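Local coordinates for protein mosquitocidal toxin (Bacillus sphaericus, PDB 2CB4) that probably transfers ADP-ribose to target proteins as the catalytic domain of a toxin that kills mosquitoes, at residues A[88-93]-A[152-157]; A[24-29]-A[189-194]. The protein carries 1 engineered substitution. All coordinates share one frame; numbering follows the deposited sequence.

Interaction 1 (A[88-93]-A[152-157]); sequences DIFLNG and YRYEIF
With chi1 at -69°, Y154 holds CG anti to its own carbonyl carbon and sends its ring from strand 150-156 toward helix 86-92, where I89, whose chi1 of -51° sets CG1 beside the main-chain nitrogen and leaves CG2 anti to it, lays CG2 over one face of that ring. This is helix-on-sheet packing in the ADP-ribosyltransferase fold of the toxin's catalytic domain, and three buried side chains carry it. The methyl CG2 of I89 sits 3.9 Å from the centroid of the Y154 ring, a CH-pi contact displaced toward the rim, with Y154 CE1 its nearest ring atom. CB and CG1 of I89 lie by the phenol end, each 3.5 Å from Y154 OH. F90, the next residue of the helix, comes to the edge instead: its CE1 approaches near the tyrosine plane, 3.7 Å from Y154 CE1, with the two ring planes 79° apart in an oblique pairing. A face and part of the rim are thus occupied by neighbouring helix residues, which should limit rotation of the tyrosine ring. Its buried hydroxyl is satisfied by the main-chain O of R84, just ahead of the helix, while F94 adds an edge-to-face ring partner. Within the helix, N92 ND2 gives a hydrogen bond of 3.0 Å to D88 OD1 one turn back, meeting that oxygen on its anti side, somewhat out of the carboxylate plane.

Interaction 2 (A[24-29]-A[189-194]); sequences IQAASL and PEFIRS
A26 and F191 make nearly all of this small buried contact, in which a turn near the N terminus rests against an aromatic ring from the 3-10 segment 189-191, just before strand 192-199. CG of F191 stands anti to its carbonyl carbon (chi1 -60°), carrying the ring out toward the type I turn I24 to A27. There the ring's CD2-CE2 side meets the alanine obliquely: F191 CE2 is 3.7 Å from A26 CA, and F191 CD2 is 3.9 Å from A26 CB. The preceding residue, E190, lays its CG over the centre of one ring face, 4.1 Å above the plane.

Away from this tight spot the contact quickly loosens. Q25, a partly exposed residue, only grazes the ring through its carbonyl, with Q25 O 4.4 Å from F191 CE2, and its side chain turns to another partner, NE2 bonding to OD1 of N21. No hydrogen bond spans the two segments. A polar tie comes from R188, immediately before P189, whose NH1 binds the carbonyl oxygens of both Q25 and A27. The chemistry implies a division of labour: apolar packing of an alanine on a phenyl ring makes the direct contact, while the adjoining arginine hydrogen-bonds the turn's carbonyls.

From the N terminus, the chain first passes the loop segment 24-29, ahead of helix 36-44, and meets 189-194 much later, so interaction 2 closes a long loop of 159 residues. Interaction 1 lies wholly within that span, with 58 residues between segments 88-93 and 152-157. The loops therefore nest without crossing. Their later segments reach neighbouring antiparallel strands, 150-156 and 192-199, and touch directly: E155 OE2 forms a salt bridge with R193 NH2 at 2.9 Å, and E155 OE1 probably hydrogen-bonds S194 OG. Interaction 1 sets a helix on the sheet and interaction 2 joins the N-terminal turn to the 3-10 lead-in of strand 192-199, illustrating how adjacent strands can unite distant parts of a chain.

Interaction 1 (A[88-93]-A[152-157])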
ATOM      1  N   ASP A  88       6.162  12.059  28.431  1.00 22.43           N
ATOM      2  CA  ASP A  88       6.767  10.998  27.642  1.00 21.57           C
ATOM      3  C   ASP A  88       7.605  10.068  28.620  1.00 26.82           C
ATOM      4  O   ASP A  88       7.266   8.923  28.840  1.00 27.05           O
ATOM      5  CB  ASP A  88       7.676  11.612  26.560  1.00 21.15           C
ATOM      6  CG  ASP A  88       8.323  10.555  25.667  1.00 28.09           C
ATOM      7  OD1 ASP A  88       8.132   9.345  25.925  1.00 31.11           O
ATOM      8  OD2 ASP A  88       8.995  10.914  24.693  1.00 31.39           O
ATOM      9  N   ILE A  89       8.668  10.619  29.210  1.00 22.28           N
ATOM     10  CA  ILE A  89       9.580   9.897  30.095  1.00 20.71           C
ATOM     11  C   ILE A  89       9.012   9.198  31.336  1.00 25.98           C
ATOM     12  O   ILE A  89       9.358   8.028  31.595  1.00 25.26           O
ATOM     13  CB  ILE A  89      10.848  10.752  30.440  1.00 21.57           C
ATOM     14  CG1 ILE A  89      11.508  11.305  29.145  1.00 19.70           C
ATOM     15  CG2 ILE A  89      11.838   9.938  31.326  1.00 18.28           C
ATOM     16  CD1 ILE A  89      11.830  10.221  28.090  1.00 18.92           C
ATOM     17  N   PHE A  90       8.150   9.881  32.094  1.00 22.74           N
ATOM     18  CA  PHE A  90       7.560   9.270  33.300  1.00 22.24           C
ATOM     19  C   PHE A  90       6.539   8.203  32.917  1.00 26.06           C
ATOM     20  O   PHE A  90       6.105   7.412  33.753  1.00 25.13           O
ATOM     21  CB  PHE A  90       6.886  10.300  34.219  1.00 23.74           C
ATOM     22  CG  PHE A  90       7.845  11.147  35.013  1.00 25.01           C
ATOM     23  CD1 PHE A  90       9.197  10.920  34.973  1.00 26.82           C
ATOM     24  CD2 PHE A  90       7.378  12.206  35.791  1.00 27.00           C
ATOM     25  CE1 PHE A  90      10.074  11.726  35.691  1.00 27.45           C
ATOM     26  CE2 PHE A  90       8.268  13.006  36.503  1.00 28.72           C
ATOM     27  CZ  PHE A  90       9.605  12.756  36.458  1.00 25.70           C
ATOM     28  N   LEU A  91       6.140   8.194  31.651  1.00 23.54           N
ATOM     29  CA  LEU A  91       5.184   7.204  31.188  1.00 23.11           C
ATOM     30  C   LEU A  91       5.897   5.996  30.567  1.00 28.55           C
ATOM     31  O   LEU A  91       5.541   4.862  30.826  1.00 28.63           O
ATOM     32  CB  LEU A  91       4.255   7.828  30.149  1.00 22.45           C
ATOM     33  CG  LEU A  91       3.267   6.846  29.483  1.00 26.55           C
ATOM     34  CD1 LEU A  91       2.234   6.310  30.478  1.00 25.89           C
ATOM     35  CD2 LEU A  91       2.554   7.455  28.275  1.00 21.88           C
ATOM     36  N   ASN A  92       6.903   6.263  29.741  1.00 25.08           N
ATOM     37  CA  ASN A  92       7.617   5.229  29.004  1.00 24.98           C
ATOM     38  C   ASN A  92       9.013   4.846  29.485  1.00 28.62           C
ATOM     39  O   ASN A  92       9.531   3.833  29.064  1.00 29.43           O
ATOM     40  CB  ASN A  92       7.773   5.713  27.536  1.00 23.30           C
ATOM     41  CG  ASN A  92       6.456   5.908  26.848  1.00 32.90           C
ATOM     42  OD1 ASN A  92       5.650   4.990  26.764  1.00 32.93           O
ATOM     43  ND2 ASN A  92       6.210   7.117  26.381  1.00 23.48           N
ATOM     44  N   GLY A  93       9.630   5.698  30.298  1.00 24.99           N
ATOM     45  CA  GLY A  93      10.980   5.501  30.776  1.00 24.65           C
ATOM     46  C   GLY A  93      11.947   5.895  29.660  1.00 27.76           C
ATOM     47  O   GLY A  93      11.593   6.614  28.714  1.00 26.59           O
ATOM     48  N   TYR A 152      15.564  18.886  30.168  1.00 23.55           N
ATOM     49  CA  TYR A 152      15.242  18.241  31.441  1.00 22.10           C
ATOM     50  C   TYR A 152      16.461  17.493  31.984  1.00 26.39           C
ATOM     51  O   TYR A 152      17.248  16.931  31.230  1.00 24.82           O
ATOM     52  CB  TYR A 152      14.084  17.241  31.230  1.00 21.96           C
ATOM     53  CG  TYR A 152      12.799  17.921  30.778  1.00 22.07           C
ATOM     54  CD1 TYR A 152      11.853  18.371  31.718  1.00 22.49           C
ATOM     55  CD2 TYR A 152      12.561  18.185  29.415  1.00 21.87           C
ATOM     56  CE1 TYR A 152      10.718  19.041  31.316  1.00 21.43           C
ATOM     57  CE2 TYR A 152      11.415  18.881  29.009  1.00 21.79           C
ATOM     58  CZ  TYR A 152      10.503  19.304  29.968  1.00 28.89           C
ATOM     59  OH  TYR A 152       9.337  19.962  29.602  1.00 29.32           O
ATOM     60  N   ARG A 153      16.599  17.480  33.305  1.00 24.42           N
ATOM     61  CA  ARG A 153      17.657  16.725  33.957  1.00 23.29           C
ATOM     62  C   ARG A 153      16.941  15.726  34.862  1.00 26.31           C
ATOM     63  O   ARG A 153      16.444  16.083  35.927  1.00 26.06           O
ATOM     64  CB  ARG A 153      18.565  17.635  34.791  1.00 22.13           C
ATOM     65  CG  ARG A 153      19.939  16.966  35.126  1.00 24.18           C
ATOM     66  CD  ARG A 153      20.655  17.827  36.161  1.00 28.54           C
ATOM     67  NE  ARG A 153      20.163  17.478  37.467  1.00 37.89           N
ATOM     68  CZ  ARG A 153      20.806  17.698  38.595  1.00 47.41           C
ATOM     69  NH1 ARG A 153      21.974  18.306  38.585  1.00 31.55           N
ATOM     70  NH2 ARG A 153      20.263  17.307  39.733  1.00 37.70           N
ATOM     71  N   TYR A 154      16.848  14.488  34.401  1.00 22.01           N
ATOM     72  CA  TYR A 154      16.177  13.434  35.140  1.00 21.52           C
ATOM     73  C   TYR A 154      17.085  12.818  36.189  1.00 25.46           C
ATOM     74  O   TYR A 154      18.291  12.626  35.939  1.00 23.39           O
ATOM     75  CB  TYR A 154      15.656  12.338  34.173  1.00 22.50           C
ATOM     76  CG  TYR A 154      14.510  12.825  33.297  1.00 24.70           C
ATOM     77  CD1 TYR A 154      13.187  12.682  33.716  1.00 26.39           C
ATOM     78  CD2 TYR A 154      14.753  13.462  32.049  1.00 24.95           C
ATOM     79  CE1 TYR A 154      12.126  13.138  32.941  1.00 26.39           C
ATOM     80  CE2 TYR A 154      13.675  13.926  31.254  1.00 24.80           C
ATOM     81  CZ  TYR A 154      12.378  13.760  31.728  1.00 29.48           C
ATOM     82  OH  TYR A 154      11.328  14.207  31.008  1.00 26.70           O
ATOM     83  N   GLU A 155      16.476  12.492  37.340  1.00 22.76           N
ATOM     84  CA  GLU A 155      17.128  11.861  38.491  1.00 22.54           C
ATOM     85  C   GLU A 155      16.699  10.399  38.542  1.00 26.96           C
ATOM     86  O   GLU A 155      15.513  10.075  38.605  1.00 26.60           O
ATOM     87  CB  GLU A 155      16.742  12.571  39.791  1.00 23.58           C
ATOM     88  CG  GLU A 155      17.331  11.941  41.043  1.00 26.59           C
ATOM     89  CD  GLU A 155      16.658  12.452  42.293  1.00 38.14           C
ATOM     90  OE1 GLU A 155      15.410  12.551  42.312  1.00 26.78           O
ATOM     91  OE2 GLU A 155      17.375  12.820  43.241  1.00 34.36           O
ATOM     92  N   ILE A 156      17.688   9.522  38.507  1.00 23.86           N
ATOM     93  CA  ILE A 156      17.456   8.082  38.455  1.00 22.55           C
ATOM     94  C   ILE A 156      18.174   7.282  39.569  1.00 27.12           C
ATOM     95  O   ILE A 156      19.303   7.612  39.965  1.00 26.68           O
ATOM     96  CB  ILE A 156      18.016   7.583  37.065  1.00 24.08           C
ATOM     97  CG1 ILE A 156      17.325   8.331  35.912  1.00 23.55           C
ATOM     98  CG2 ILE A 156      17.956   6.055  36.921  1.00 22.26           C
ATOM     99  CD1 ILE A 156      18.175   8.513  34.694  1.00 21.52           C
ATOM    100  N   PHE A 157      17.518   6.212  40.018  1.00 23.93           N
ATOM    101  CA  PHE A 157      18.058   5.238  40.997  1.00 23.25           C
ATOM    102  C   PHE A 157      17.561   3.928  40.427  1.00 26.82           C
ATOM    103  O   PHE A 157      16.390   3.632  40.481  1.00 26.19           O
ATOM    104  CB  PHE A 157      17.503   5.443  42.406  1.00 24.02           C
ATOM    105  CG  PHE A 157      17.971   6.731  43.058  1.00 24.85           C
ATOM    106  CD1 PHE A 157      19.225   6.796  43.674  1.00 26.65           C
ATOM    107  CD2 PHE A 157      17.172   7.879  43.028  1.00 24.74           C
ATOM    108  CE1 PHE A 157      19.645   7.971  44.285  1.00 27.07           C
ATOM    109  CE2 PHE A 157      17.592   9.046  43.632  1.00 27.71           C
ATOM    110  CZ  PHE A 157      18.838   9.089  44.271  1.00 26.11           C
TER

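Interaction 2 (A[24-29]-A[189-194])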
ATOM      1  N   ILE A  24      21.300  -5.650  34.040  1.00 32.24           N
ATOM      2  CA  ILE A  24      20.258  -5.278  33.080  1.00 31.52           C
ATOM      3  C   ILE A  24      18.838  -5.344  33.674  1.00 34.66           C
ATOM      4  O   ILE A  24      17.861  -5.396  32.941  1.00 34.00           O
ATOM      5  CB  ILE A  24      20.290  -6.138  31.799  1.00 33.81           C
ATOM      6  CG1 ILE A  24      20.276  -7.623  32.153  1.00 33.55           C
ATOM      7  CG2 ILE A  24      21.503  -5.788  30.949  1.00 34.02           C
ATOM      8  CD1 ILE A  24      20.359  -8.511  30.916  1.00 36.36           C
ATOM      9  N   GLN A  25      18.722  -5.331  34.994  1.00 30.68           N
ATOM     10  CA  GLN A  25      17.400  -5.407  35.609  1.00 30.80           C
ATOM     11  C   GLN A  25      16.484  -4.178  35.418  1.00 34.01           C
ATOM     12  O   GLN A  25      15.266  -4.276  35.617  1.00 33.86           O
ATOM     13  CB  GLN A  25      17.516  -5.754  37.104  1.00 31.80           C
ATOM     14  CG  GLN A  25      17.301  -7.225  37.364  1.00 37.95           C
ATOM     15  CD  GLN A  25      17.562  -7.630  38.801  1.00 52.33           C
ATOM     16  OE1 GLN A  25      17.407  -6.837  39.732  1.00 50.36           O
ATOM     17  NE2 GLN A  25      17.956  -8.887  38.994  1.00 42.31           N
ATOM     18  N   ALA A  26      17.068  -3.025  35.068  1.00 28.19           N
ATOM     19  CA  ALA A  26      16.287  -1.787  34.878  1.00 26.21           C
ATOM     20  C   ALA A  26      15.690  -1.748  33.466  1.00 31.19           C
ATOM     21  O   ALA A  26      14.876  -0.882  33.155  1.00 31.21           O
ATOM     22  CB  ALA A  26      17.176  -0.545  35.117  1.00 25.86           C
ATOM     23  N   ALA A  27      16.103  -2.693  32.626  1.00 28.01           N
ATOM     24  CA  ALA A  27      15.693  -2.755  31.233  1.00 27.74           C
ATOM     25  C   ALA A  27      14.257  -2.466  30.867  1.00 33.26           C
ATOM     26  O   ALA A  27      13.296  -3.049  31.416  1.00 34.16           O
ATOM     27  CB  ALA A  27      16.161  -4.041  30.553  1.00 27.75           C
ATOM     28  N   SER A  28      14.151  -1.605  29.871  1.00 28.11           N
ATOM     29  CA  SER A  28      12.903  -1.221  29.244  1.00 27.86           C
ATOM     30  C   SER A  28      12.615  -2.333  28.197  1.00 34.40           C
ATOM     31  O   SER A  28      11.486  -2.783  28.068  1.00 34.91           O
ATOM     32  CB  SER A  28      13.076   0.121  28.533  1.00 29.52           C
ATOM     33  OG  SER A  28      11.805   0.589  28.236  1.00 45.49           O
ATOM     34  N   LEU A  29      13.657  -2.789  27.479  1.00 31.18           N
ATOM     35  CA  LEU A  29      13.538  -3.909  26.521  1.00 30.75           C
ATOM     36  C   LEU A  29      13.627  -5.149  27.422  1.00 36.89           C
ATOM     37  O   LEU A  29      14.694  -5.731  27.595  1.00 37.10           O
ATOM     38  CB  LEU A  29      14.728  -3.893  25.540  1.00 29.69           C
ATOM     39  CG  LEU A  29      14.930  -2.603  24.725  1.00 31.32           C
ATOM     40  CD1 LEU A  29      16.006  -2.789  23.646  1.00 29.46           C
ATOM     41  CD2 LEU A  29      13.587  -2.171  24.107  1.00 26.76           C
ATOM     42  N   PRO A 189      10.333   3.562  33.788  1.00 23.86           N
ATOM     43  CA  PRO A 189       9.973   4.803  34.501  1.00 21.96           C
ATOM     44  C   PRO A 189       9.940   4.751  36.021  1.00 27.89           C
ATOM     45  O   PRO A 189      10.089   5.787  36.699  1.00 28.28           O
ATOM     46  CB  PRO A 189       8.588   5.157  33.915  1.00 22.34           C
ATOM     47  CG  PRO A 189       8.052   3.869  33.371  1.00 24.56           C
ATOM     48  CD  PRO A 189       9.240   3.104  32.888  1.00 21.15           C
ATOM     49  N   GLU A 190       9.714   3.570  36.581  1.00 25.28           N
ATOM     50  CA  GLU A 190       9.659   3.449  38.052  1.00 24.42           C
ATOM     51  C   GLU A 190      11.012   3.711  38.733  1.00 26.77           C
ATOM     52  O   GLU A 190      11.079   3.869  39.934  1.00 27.07           O
ATOM     53  CB  GLU A 190       9.014   2.122  38.500  1.00 25.49           C
ATOM     54  CG  GLU A 190       9.804   0.855  38.135  1.00 25.82           C
ATOM     55  CD  GLU A 190       9.379   0.249  36.830  1.00 42.30           C
ATOM     56  OE1 GLU A 190       8.821   0.984  35.986  1.00 31.35           O
ATOM     57  OE2 GLU A 190       9.625  -0.970  36.640  1.00 34.52           O
ATOM     58  N   PHE A 191      12.080   3.794  37.947  1.00 23.73           N
ATOM     59  CA  PHE A 191      13.429   4.089  38.452  1.00 22.87           C
ATOM     60  C   PHE A 191      13.806   5.574  38.291  1.00 28.12           C
ATOM     61  O   PHE A 191      14.938   5.974  38.589  1.00 28.71           O
ATOM     62  CB  PHE A 191      14.443   3.206  37.726  1.00 23.77           C
ATOM     63  CG  PHE A 191      14.180   1.742  37.935  1.00 24.12           C
ATOM     64  CD1 PHE A 191      14.078   1.236  39.249  1.00 25.23           C
ATOM     65  CD2 PHE A 191      13.961   0.888  36.862  1.00 22.94           C
ATOM     66  CE1 PHE A 191      13.787  -0.108  39.464  1.00 24.61           C
ATOM     67  CE2 PHE A 191      13.666  -0.446  37.078  1.00 25.34           C
ATOM     68  CZ  PHE A 191      13.558  -0.947  38.390  1.00 22.69           C
ATOM     69  N   ILE A 192      12.859   6.375  37.800  1.00 23.73           N
ATOM     70  CA  ILE A 192      13.072   7.801  37.577  1.00 22.64           C
ATOM     71  C   ILE A 192      12.277   8.524  38.636  1.00 26.84           C
ATOM     72  O   ILE A 192      11.041   8.491  38.649  1.00 26.41           O
ATOM     73  CB  ILE A 192      12.679   8.236  36.125  1.00 24.36           C
ATOM     74  CG1 ILE A 192      13.172   7.186  35.107  1.00 23.32           C
ATOM     75  CG2 ILE A 192      13.220   9.629  35.817  1.00 22.83           C
ATOM     76  CD1 ILE A 192      12.767   7.469  33.654  1.00 22.67           C
ATOM     77  N   ARG A 193      13.001   9.126  39.571  1.00 23.71           N
ATOM     78  CA  ARG A 193      12.368   9.780  40.694  1.00 23.56           C
ATOM     79  C   ARG A 193      11.808  11.166  40.447  1.00 27.11           C
ATOM     80  O   ARG A 193      10.764  11.531  40.974  1.00 26.26           O
ATOM     81  CB  ARG A 193      13.324   9.827  41.908  1.00 22.11           C
ATOM     82  CG  ARG A 193      12.578  10.361  43.162  1.00 26.39           C
ATOM     83  CD  ARG A 193      13.298  10.037  44.436  1.00 30.20           C
ATOM     84  NE  ARG A 193      14.438  10.919  44.616  1.00 35.06           N
ATOM     85  CZ  ARG A 193      15.254  10.889  45.658  1.00 41.36           C
ATOM     86  NH1 ARG A 193      15.045  10.029  46.628  1.00 29.92           N
ATOM     87  NH2 ARG A 193      16.278  11.727  45.732  1.00 26.67           N
ATOM     88  N   SER A 194      12.541  11.969  39.690  1.00 23.81           N
ATOM     89  CA  SER A 194      12.107  13.329  39.449  1.00 23.05           C
ATOM     90  C   SER A 194      12.836  13.900  38.251  1.00 25.38           C
ATOM     91  O   SER A 194      13.691  13.255  37.649  1.00 24.33           O
ATOM     92  CB  SER A 194      12.462  14.179  40.693  1.00 25.16           C
ATOM     93  OG  SER A 194      13.890  14.278  40.882  1.00 28.41           O
TER